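Side-chain contacts in shikimate kinase (Aquifex aeolicus, PDB 2PT5), which probably phosphorylates the 3-hydroxyl group of shikimate with ATP and magnesium, the fifth of seven steps on the route to chorismate: residues D30-V35 / A53-L58; Q36-L41 / F60-D65. One frame throughout, in Å; residues are numbered along the deposited sequence.

Contact 1 (D30-V35 / A53-L58); sequences DVDEEV and AYFRKL
Val35 CG1 touches both Leu58 and Phe55, lying 3.6 Å from CD1 of Leu58 and, less tightly, 4.0 Å from CE2 of the Phe55 ring. With CG1 anti to its backbone N (chi1 169°), that methyl is the branch turned to these two residues. The Val35 and Leu58 side chains run past one another, pointing opposite ways, while the valine meets the phenylalanine side chain at about a right angle and approaches its ring obliquely. One turn earlier, Asp32 OD2 lies 3.9 Å from Phe55 CZ, the carboxylate tilted 46° against the ring. This oxygen is buried here and has no polar partner in the model. Asp32 is predicted to bind the substrate, as is nearby Gly78, consistent with a carboxylate kept available for shikimate, with Phe55 beside it. In the P-loop kinase fold of this enzyme, helix 31-39 and the first part of helix 52-66 belong to the region that binds shikimate in this family; their short segments run 119° apart, with the axes 11.3 Å apart at closest approach. Farther out, Phe47 meets the Phe55 ring, and Ile43 and Ile46 of helix 43-49 pack against it too. The start of helix 31-39 is fixed by a capping box: Glu33 N donates to Asp30 OD2 at 2.9 Å, on the anti side but tilted out of the carboxylate plane, and Asp30 N returns a bond to Glu33 OE2 at 3.1 Å, from above that carboxylate's plane. The other oxygen of Asp30, OD1, is hydrogen-bonded to Ser75 OG, tying this helix start to strand 72-75.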
ATOM      1  N   ASP A  30       9.080   1.211   0.692  1.00 35.14           N
ATOM      2  CA  ASP A  30       8.001   0.475   0.060  1.00 35.25           C
ATOM      3  C   ASP A  30       8.287  -0.998   0.306  1.00 31.92           C
ATOM      4  O   ASP A  30       9.342  -1.496  -0.076  1.00 35.93           O
ATOM      5  CB  ASP A  30       7.969   0.736  -1.440  1.00 36.83           C
ATOM      6  CG  ASP A  30       6.991  -0.176  -2.153  1.00 36.84           C
ATOM      7  OD1 ASP A  30       5.774  -0.027  -1.940  1.00 40.90           O
ATOM      8  OD2 ASP A  30       7.447  -1.055  -2.908  1.00 37.59           O
ATOM      9  N   VAL A  31       7.352  -1.694   0.941  1.00 31.26           N
ATOM     10  CA  VAL A  31       7.551  -3.107   1.260  1.00 31.74           C
ATOM     11  C   VAL A  31       7.949  -3.973   0.068  1.00 34.90           C
ATOM     12  O   VAL A  31       8.982  -4.633   0.106  1.00 36.17           O
ATOM     13  CB  VAL A  31       6.292  -3.713   1.902  1.00 31.59           C
ATOM     14  CG1 VAL A  31       6.504  -5.213   2.154  1.00 20.38           C
ATOM     15  CG2 VAL A  31       5.969  -2.967   3.203  1.00 29.79           C
ATOM     16  N   ASP A  32       7.136  -3.975  -0.987  1.00 34.51           N
ATOM     17  CA  ASP A  32       7.449  -4.793  -2.152  1.00 36.13           C
ATOM     18  C   ASP A  32       8.854  -4.545  -2.687  1.00 36.53           C
ATOM     19  O   ASP A  32       9.563  -5.496  -3.037  1.00 38.34           O
ATOM     20  CB  ASP A  32       6.417  -4.564  -3.257  1.00 38.94           C
ATOM     21  CG  ASP A  32       5.118  -5.334  -3.016  1.00 44.36           C
ATOM     22  OD1 ASP A  32       4.161  -5.135  -3.795  1.00 46.88           O
ATOM     23  OD2 ASP A  32       5.054  -6.142  -2.060  1.00 44.16           O
ATOM     24  N   GLU A  33       9.263  -3.278  -2.753  1.00 33.34           N
ATOM     25  CA  GLU A  33      10.599  -2.955  -3.258  1.00 35.72           C
ATOM     26  C   GLU A  33      11.669  -3.510  -2.311  1.00 37.80           C
ATOM     27  O   GLU A  33      12.724  -3.963  -2.753  1.00 40.48           O
ATOM     28  CB  GLU A  33      10.753  -1.434  -3.430  1.00 36.30           C
ATOM     29  CG  GLU A  33      11.769  -0.781  -2.514  1.00 51.71           C
ATOM     30  CD  GLU A  33      11.519   0.711  -2.317  1.00 54.40           C
ATOM     31  OE1 GLU A  33      11.273   1.417  -3.325  1.00 46.26           O
ATOM     32  OE2 GLU A  33      11.578   1.169  -1.148  1.00 54.75           O
ATOM     33  N   GLU A  34      11.393  -3.491  -1.010  1.00 35.15           N
ATOM     34  CA  GLU A  34      12.352  -4.012  -0.038  1.00 34.10           C
ATOM     35  C   GLU A  34      12.376  -5.538  -0.090  1.00 36.77           C
ATOM     36  O   GLU A  34      13.431  -6.159   0.030  1.00 36.26           O
ATOM     37  CB  GLU A  34      11.992  -3.542   1.375  1.00 32.24           C
ATOM     38  CG  GLU A  34      12.130  -2.044   1.552  1.00 34.40           C
ATOM     39  CD  GLU A  34      13.476  -1.537   1.062  1.00 39.01           C
ATOM     40  OE1 GLU A  34      14.512  -2.002   1.572  1.00 38.12           O
ATOM     41  OE2 GLU A  34      13.502  -0.678   0.158  1.00 44.89           O
ATOM     42  N   VAL A  35      11.208  -6.141  -0.280  1.00 36.53           N
ATOM     43  CA  VAL A  35      11.119  -7.591  -0.355  1.00 42.12           C
ATOM     44  C   VAL A  35      11.961  -8.100  -1.520  1.00 44.18           C
ATOM     45  O   VAL A  35      12.723  -9.054  -1.376  1.00 43.52           O
ATOM     46  CB  VAL A  35       9.664  -8.054  -0.547  1.00 42.30           C
ATOM     47  CG1 VAL A  35       9.632  -9.542  -0.901  1.00 44.89           C
ATOM     48  CG2 VAL A  35       8.868  -7.784   0.731  1.00 38.84           C
ATOM     49  N   ALA A  53       3.058 -18.483  -0.220  1.00 76.81           N
ATOM     50  CA  ALA A  53       2.949 -18.437   1.231  1.00 73.32           C
ATOM     51  C   ALA A  53       4.246 -17.832   1.761  1.00 71.13           C
ATOM     52  O   ALA A  53       4.243 -17.034   2.699  1.00 71.22           O
ATOM     53  CB  ALA A  53       2.756 -19.841   1.785  1.00 72.70           C
ATOM     54  N   TYR A  54       5.354 -18.217   1.137  1.00 67.09           N
ATOM     55  CA  TYR A  54       6.670 -17.727   1.517  1.00 66.22           C
ATOM     56  C   TYR A  54       6.788 -16.227   1.252  1.00 64.93           C
ATOM     57  O   TYR A  54       7.518 -15.523   1.952  1.00 64.09           O
ATOM     58  CB  TYR A  54       7.746 -18.498   0.747  1.00 66.12           C
ATOM     59  CG  TYR A  54       9.151 -17.954   0.888  1.00 65.00           C
ATOM     60  CD1 TYR A  54       9.601 -16.920   0.068  1.00 64.34           C
ATOM     61  CD2 TYR A  54      10.037 -18.490   1.825  1.00 61.27           C
ATOM     62  CE1 TYR A  54      10.902 -16.435   0.169  1.00 65.39           C
ATOM     63  CE2 TYR A  54      11.341 -18.011   1.936  1.00 62.88           C
ATOM     64  CZ  TYR A  54      11.766 -16.984   1.101  1.00 64.11           C
ATOM     65  OH  TYR A  54      13.057 -16.514   1.173  1.00 59.80           O
ATOM     66  N   PHE A  55       6.068 -15.745   0.241  1.00 62.19           N
ATOM     67  CA  PHE A  55       6.087 -14.328  -0.105  1.00 58.62           C
ATOM     68  C   PHE A  55       5.142 -13.539   0.801  1.00 56.95           C
ATOM     69  O   PHE A  55       5.479 -12.444   1.261  1.00 54.54           O
ATOM     70  CB  PHE A  55       5.697 -14.132  -1.578  1.00 57.49           C
ATOM     71  CG  PHE A  55       5.421 -12.700  -1.949  1.00 54.20           C
ATOM     72  CD1 PHE A  55       4.133 -12.179  -1.852  1.00 53.99           C
ATOM     73  CD2 PHE A  55       6.453 -11.862  -2.362  1.00 54.42           C
ATOM     74  CE1 PHE A  55       3.874 -10.839  -2.162  1.00 52.79           C
ATOM     75  CE2 PHE A  55       6.208 -10.522  -2.672  1.00 54.19           C
ATOM     76  CZ  PHE A  55       4.913 -10.010  -2.572  1.00 52.58           C
ATOM     77  N   ARG A  56       3.962 -14.096   1.050  1.00 51.60           N
ATOM     78  CA  ARG A  56       2.979 -13.448   1.906  1.00 54.53           C
ATOM     79  C   ARG A  56       3.513 -13.319   3.326  1.00 57.57           C
ATOM     80  O   ARG A  56       3.169 -12.381   4.046  1.00 59.68           O
ATOM     81  CB  ARG A  56       1.678 -14.250   1.929  1.00 60.03           C
ATOM     82  CG  ARG A  56       0.814 -14.115   0.681  1.00 66.88           C
ATOM     83  CD  ARG A  56      -0.408 -15.025   0.784  1.00 75.78           C
ATOM     84  NE  ARG A  56      -1.456 -14.678  -0.173  1.00 83.51           N
ATOM     85  CZ  ARG A  56      -2.609 -15.331  -0.288  1.00 85.72           C
ATOM     86  NH1 ARG A  56      -2.864 -16.370   0.494  1.00 88.28           N
ATOM     87  NH2 ARG A  56      -3.511 -14.938  -1.177  1.00 87.80           N
ATOM     88  N   LYS A  57       4.349 -14.269   3.735  1.00 57.49           N
ATOM     89  CA  LYS A  57       4.915 -14.232   5.076  1.00 56.36           C
ATOM     90  C   LYS A  57       6.144 -13.334   5.075  1.00 52.60           C
ATOM     91  O   LYS A  57       6.439 -12.669   6.062  1.00 53.98           O
ATOM     92  CB  LYS A  57       5.279 -15.648   5.544  1.00 59.41           C
ATOM     93  CG  LYS A  57       5.672 -15.736   7.018  1.00 64.82           C
ATOM     94  CD  LYS A  57       5.703 -17.183   7.521  1.00 68.79           C
ATOM     95  CE  LYS A  57       4.304 -17.747   7.751  1.00 68.72           C
ATOM     96  NZ  LYS A  57       3.610 -17.108   8.905  1.00 70.83           N
ATOM     97  N   LEU A  58       6.843 -13.301   3.947  1.00 51.26           N
ATOM     98  CA  LEU A  58       8.039 -12.485   3.806  1.00 48.19           C
ATOM     99  C   LEU A  58       7.713 -10.988   3.891  1.00 49.22           C
ATOM    100  O   LEU A  58       8.369 -10.237   4.624  1.00 46.19           O
ATOM    101  CB  LEU A  58       8.712 -12.776   2.463  1.00 54.54           C
ATOM    102  CG  LEU A  58      10.230 -12.609   2.342  1.00 58.34           C
ATOM    103  CD1 LEU A  58      10.592 -12.554   0.868  1.00 59.73           C
ATOM    104  CD2 LEU A  58      10.701 -11.345   3.045  1.00 61.46           C
TER

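Contact 2 (Q36-L41 / F60-D65); sequences QKREGL and FEVLKD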
ATOM      1  N   GLN A  36      11.818  -7.451  -2.670  1.00 46.76           N
ATOM      2  CA  GLN A  36      12.567  -7.832  -3.856  1.00 48.61           C
ATOM      3  C   GLN A  36      14.066  -7.644  -3.653  1.00 48.87           C
ATOM      4  O   GLN A  36      14.841  -8.563  -3.905  1.00 46.89           O
ATOM      5  CB  GLN A  36      12.087  -7.024  -5.061  1.00 49.82           C
ATOM      6  CG  GLN A  36      10.687  -7.409  -5.507  1.00 60.49           C
ATOM      7  CD  GLN A  36      10.170  -6.564  -6.659  1.00 61.55           C
ATOM      8  OE1 GLN A  36       9.884  -5.377  -6.497  1.00 60.72           O
ATOM      9  NE2 GLN A  36      10.048  -7.178  -7.830  1.00 65.40           N
ATOM     10  N   LYS A  37      14.470  -6.462  -3.189  1.00 45.29           N
ATOM     11  CA  LYS A  37      15.884  -6.188  -2.959  1.00 46.45           C
ATOM     12  C   LYS A  37      16.506  -7.186  -1.979  1.00 49.33           C
ATOM     13  O   LYS A  37      17.656  -7.598  -2.151  1.00 49.65           O
ATOM     14  CB  LYS A  37      16.072  -4.755  -2.462  1.00 47.12           C
ATOM     15  CG  LYS A  37      15.575  -3.706  -3.455  1.00 49.79           C
ATOM     16  CD  LYS A  37      16.070  -2.294  -3.128  1.00 50.94           C
ATOM     17  CE  LYS A  37      15.648  -1.830  -1.743  1.00 51.72           C
ATOM     18  NZ  LYS A  37      16.145  -0.455  -1.454  1.00 53.58           N
ATOM     19  N   ARG A  38      15.747  -7.592  -0.964  1.00 51.05           N
ATOM     20  CA  ARG A  38      16.254  -8.560   0.006  1.00 53.01           C
ATOM     21  C   ARG A  38      16.444  -9.948  -0.609  1.00 59.10           C
ATOM     22  O   ARG A  38      17.479 -10.582  -0.408  1.00 61.15           O
ATOM     23  CB  ARG A  38      15.315  -8.679   1.207  1.00 47.19           C
ATOM     24  CG  ARG A  38      15.746  -9.764   2.183  1.00 49.62           C
ATOM     25  CD  ARG A  38      14.867  -9.825   3.415  1.00 47.65           C
ATOM     26  NE  ARG A  38      14.887  -8.574   4.166  1.00 48.80           N
ATOM     27  CZ  ARG A  38      14.268  -8.397   5.331  1.00 53.60           C
ATOM     28  NH1 ARG A  38      13.586  -9.399   5.874  1.00 50.76           N
ATOM     29  NH2 ARG A  38      14.325  -7.221   5.951  1.00 46.89           N
ATOM     30  N   GLU A  39      15.444 -10.418  -1.353  1.00 61.05           N
ATOM     31  CA  GLU A  39      15.506 -11.732  -1.990  1.00 62.51           C
ATOM     32  C   GLU A  39      16.358 -11.706  -3.253  1.00 64.52           C
ATOM     33  O   GLU A  39      16.809 -12.747  -3.729  1.00 66.20           O
ATOM     34  CB  GLU A  39      14.101 -12.208  -2.362  1.00 67.43           C
ATOM     35  CG  GLU A  39      13.128 -12.293  -1.202  1.00 71.45           C
ATOM     36  CD  GLU A  39      13.500 -13.365  -0.197  1.00 74.22           C
ATOM     37  OE1 GLU A  39      13.583 -14.547  -0.595  1.00 72.06           O
ATOM     38  OE2 GLU A  39      13.704 -13.023   0.991  1.00 75.85           O
ATOM     39  N   GLY A  40      16.572 -10.513  -3.795  1.00 68.58           N
ATOM     40  CA  GLY A  40      17.353 -10.384  -5.011  1.00 67.95           C
ATOM     41  C   GLY A  40      16.557 -10.921  -6.183  1.00 68.08           C
ATOM     42  O   GLY A  40      17.081 -11.096  -7.283  1.00 69.43           O
ATOM     43  N   LEU A  41      15.278 -11.186  -5.940  1.00 65.96           N
ATOM     44  CA  LEU A  41      14.391 -11.711  -6.969  1.00 65.54           C
ATOM     45  C   LEU A  41      13.161 -10.833  -7.115  1.00 66.11           C
ATOM     46  O   LEU A  41      12.717 -10.204  -6.152  1.00 63.57           O
ATOM     47  CB  LEU A  41      13.950 -13.132  -6.611  1.00 66.42           C
ATOM     48  CG  LEU A  41      15.058 -14.175  -6.446  1.00 65.52           C
ATOM     49  CD1 LEU A  41      14.470 -15.468  -5.920  1.00 61.18           C
ATOM     50  CD2 LEU A  41      15.750 -14.402  -7.780  1.00 65.36           C
ATOM     51  N   PHE A  60       5.250  -9.604   5.273  1.00 47.23           N
ATOM     52  CA  PHE A  60       4.798  -9.225   6.602  1.00 47.43           C
ATOM     53  C   PHE A  60       6.035  -9.077   7.495  1.00 47.88           C
ATOM     54  O   PHE A  60       6.117  -8.160   8.314  1.00 46.17           O
ATOM     55  CB  PHE A  60       3.841 -10.267   7.177  1.00 47.90           C
ATOM     56  CG  PHE A  60       3.076  -9.785   8.377  1.00 45.66           C
ATOM     57  CD1 PHE A  60       3.192  -8.467   8.814  1.00 44.71           C
ATOM     58  CD2 PHE A  60       2.241 -10.646   9.074  1.00 50.05           C
ATOM     59  CE1 PHE A  60       2.497  -8.015   9.924  1.00 37.52           C
ATOM     60  CE2 PHE A  60       1.537 -10.201  10.189  1.00 48.05           C
ATOM     61  CZ  PHE A  60       1.668  -8.882  10.613  1.00 46.59           C
ATOM     62  N   GLU A  61       7.003  -9.971   7.319  1.00 48.58           N
ATOM     63  CA  GLU A  61       8.242  -9.911   8.090  1.00 50.05           C
ATOM     64  C   GLU A  61       8.933  -8.588   7.797  1.00 47.01           C
ATOM     65  O   GLU A  61       9.392  -7.891   8.708  1.00 43.85           O
ATOM     66  CB  GLU A  61       9.185 -11.053   7.697  1.00 59.77           C
ATOM     67  CG  GLU A  61      10.612 -10.867   8.223  1.00 74.07           C
ATOM     68  CD  GLU A  61      11.610 -11.861   7.644  1.00 81.90           C
ATOM     69  OE1 GLU A  61      12.823 -11.694   7.899  1.00 83.86           O
ATOM     70  OE2 GLU A  61      11.188 -12.806   6.940  1.00 86.81           O
ATOM     71  N   VAL A  62       9.007  -8.253   6.512  1.00 41.28           N
ATOM     72  CA  VAL A  62       9.647  -7.021   6.084  1.00 39.49           C
ATOM     73  C   VAL A  62       8.929  -5.813   6.675  1.00 39.02           C
ATOM     74  O   VAL A  62       9.563  -4.822   7.042  1.00 35.06           O
ATOM     75  CB  VAL A  62       9.662  -6.914   4.541  1.00 38.06           C
ATOM     76  CG1 VAL A  62      10.236  -5.585   4.116  1.00 29.79           C
ATOM     77  CG2 VAL A  62      10.486  -8.057   3.953  1.00 43.20           C
ATOM     78  N   LEU A  63       7.605  -5.904   6.764  1.00 36.39           N
ATOM     79  CA  LEU A  63       6.815  -4.815   7.311  1.00 37.40           C
ATOM     80  C   LEU A  63       7.228  -4.568   8.751  1.00 40.10           C
ATOM     81  O   LEU A  63       7.489  -3.426   9.142  1.00 39.33           O
ATOM     82  CB  LEU A  63       5.325  -5.151   7.262  1.00 34.49           C
ATOM     83  CG  LEU A  63       4.403  -4.134   7.930  1.00 36.42           C
ATOM     84  CD1 LEU A  63       4.512  -2.792   7.206  1.00 37.38           C
ATOM     85  CD2 LEU A  63       2.955  -4.653   7.900  1.00 41.59           C
ATOM     86  N   LYS A  64       7.283  -5.640   9.538  1.00 39.83           N
ATOM     87  CA  LYS A  64       7.667  -5.528  10.939  1.00 42.76           C
ATOM     88  C   LYS A  64       9.075  -4.954  11.102  1.00 38.74           C
ATOM     89  O   LYS A  64       9.282  -4.037  11.894  1.00 39.97           O
ATOM     90  CB  LYS A  64       7.587  -6.887  11.639  1.00 43.97           C
ATOM     91  CG  LYS A  64       6.204  -7.510  11.680  1.00 45.09           C
ATOM     92  CD  LYS A  64       6.068  -8.377  12.925  1.00 51.52           C
ATOM     93  CE  LYS A  64       5.073  -9.513  12.735  1.00 56.82           C
ATOM     94  NZ  LYS A  64       5.570 -10.511  11.744  1.00 59.26           N
ATOM     95  N   ASP A  65      10.035  -5.485  10.351  1.00 37.83           N
ATOM     96  CA  ASP A  65      11.415  -5.000  10.423  1.00 38.96           C
ATOM     97  C   ASP A  65      11.498  -3.493  10.130  1.00 39.08           C
ATOM     98  O   ASP A  65      12.191  -2.742  10.826  1.00 37.88           O
ATOM     99  CB  ASP A  65      12.299  -5.777   9.439  1.00 46.55           C
ATOM    100  CG  ASP A  65      12.472  -7.239   9.832  1.00 52.74           C
ATOM    101  OD1 ASP A  65      13.232  -7.957   9.145  1.00 54.42           O
ATOM    102  OD2 ASP A  65      11.849  -7.671  10.828  1.00 54.89           O
TER
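The guanidinium of Arg38 has the CG2 methyl of Val62 over one face, 3.9 Å off the plane and displaced from the middle of the group, while acidic oxygens of Glu61 and Asp65 gather at its edge, near that plane. Together Arg38, Glu61 and Asp65 make a salt-bridge network between the C-terminal end of helix 31-39 and the later turns of helix 52-66. Because Glu61 and Asp65 are one helical turn apart, both side chains can serve the same arginine. Glu61 OE1 faces NH1 of Arg38 at 3.2 Å, its carboxylate plane turned 61° from the guanidinium, so the ion pair lacks the flat, two-pronged match of a bidentate bridge. Asp65 is turned less, 32°, and its OD1 takes a weak hydrogen bond from Arg38 NH2 at 3.5 Å. The same OD1 is nearly as close to Arg38 NH1, at 3.6 Å, so it sits across the end of the guanidinium between the two nitrogens. Two acids around one cation should favour the charged state of all three groups, although these side chains, at or near the surface, also touch a crystal neighbour and their exact pose may owe something to the lattice. Arg38 leaves its helix with an extended start and then bends at chi3 (-60°), which turns the guanidinium to meet the acids. Glu61 reaches out on a chain that stays extended beyond CG. Just past Arg38 the helix gives way after Glu39, at Gly40, which has positive phi. Val62 is the buried member of the group: it packs on Glu34 of helix 31-39, and its CG2 lies 4.0 Å from Arg38 CZ.

How the contacts relate
Contacts 1 and 2 sit with their centres about 5 Å apart along a single interface, that of helix 31-39 with helix 52-66. Their segments alternate along the chain: 30-35, 36-41, 53-58, then 60-65, with helix 43-49 in the intervening part. Contact 1 is the buried end, which contains Asp32, predicted to bind substrate, whereas contact 2 carries the interface outward to exposed charges. The two are in direct touch: Val35 CG2 packs on Val62 CG2 at 3.6 Å, and Tyr54 OH probably hydrogen-bonds Glu39 OE1 at 2.7 Å. The helix pair is thus joined from the predicted shikimate site to the protein surface.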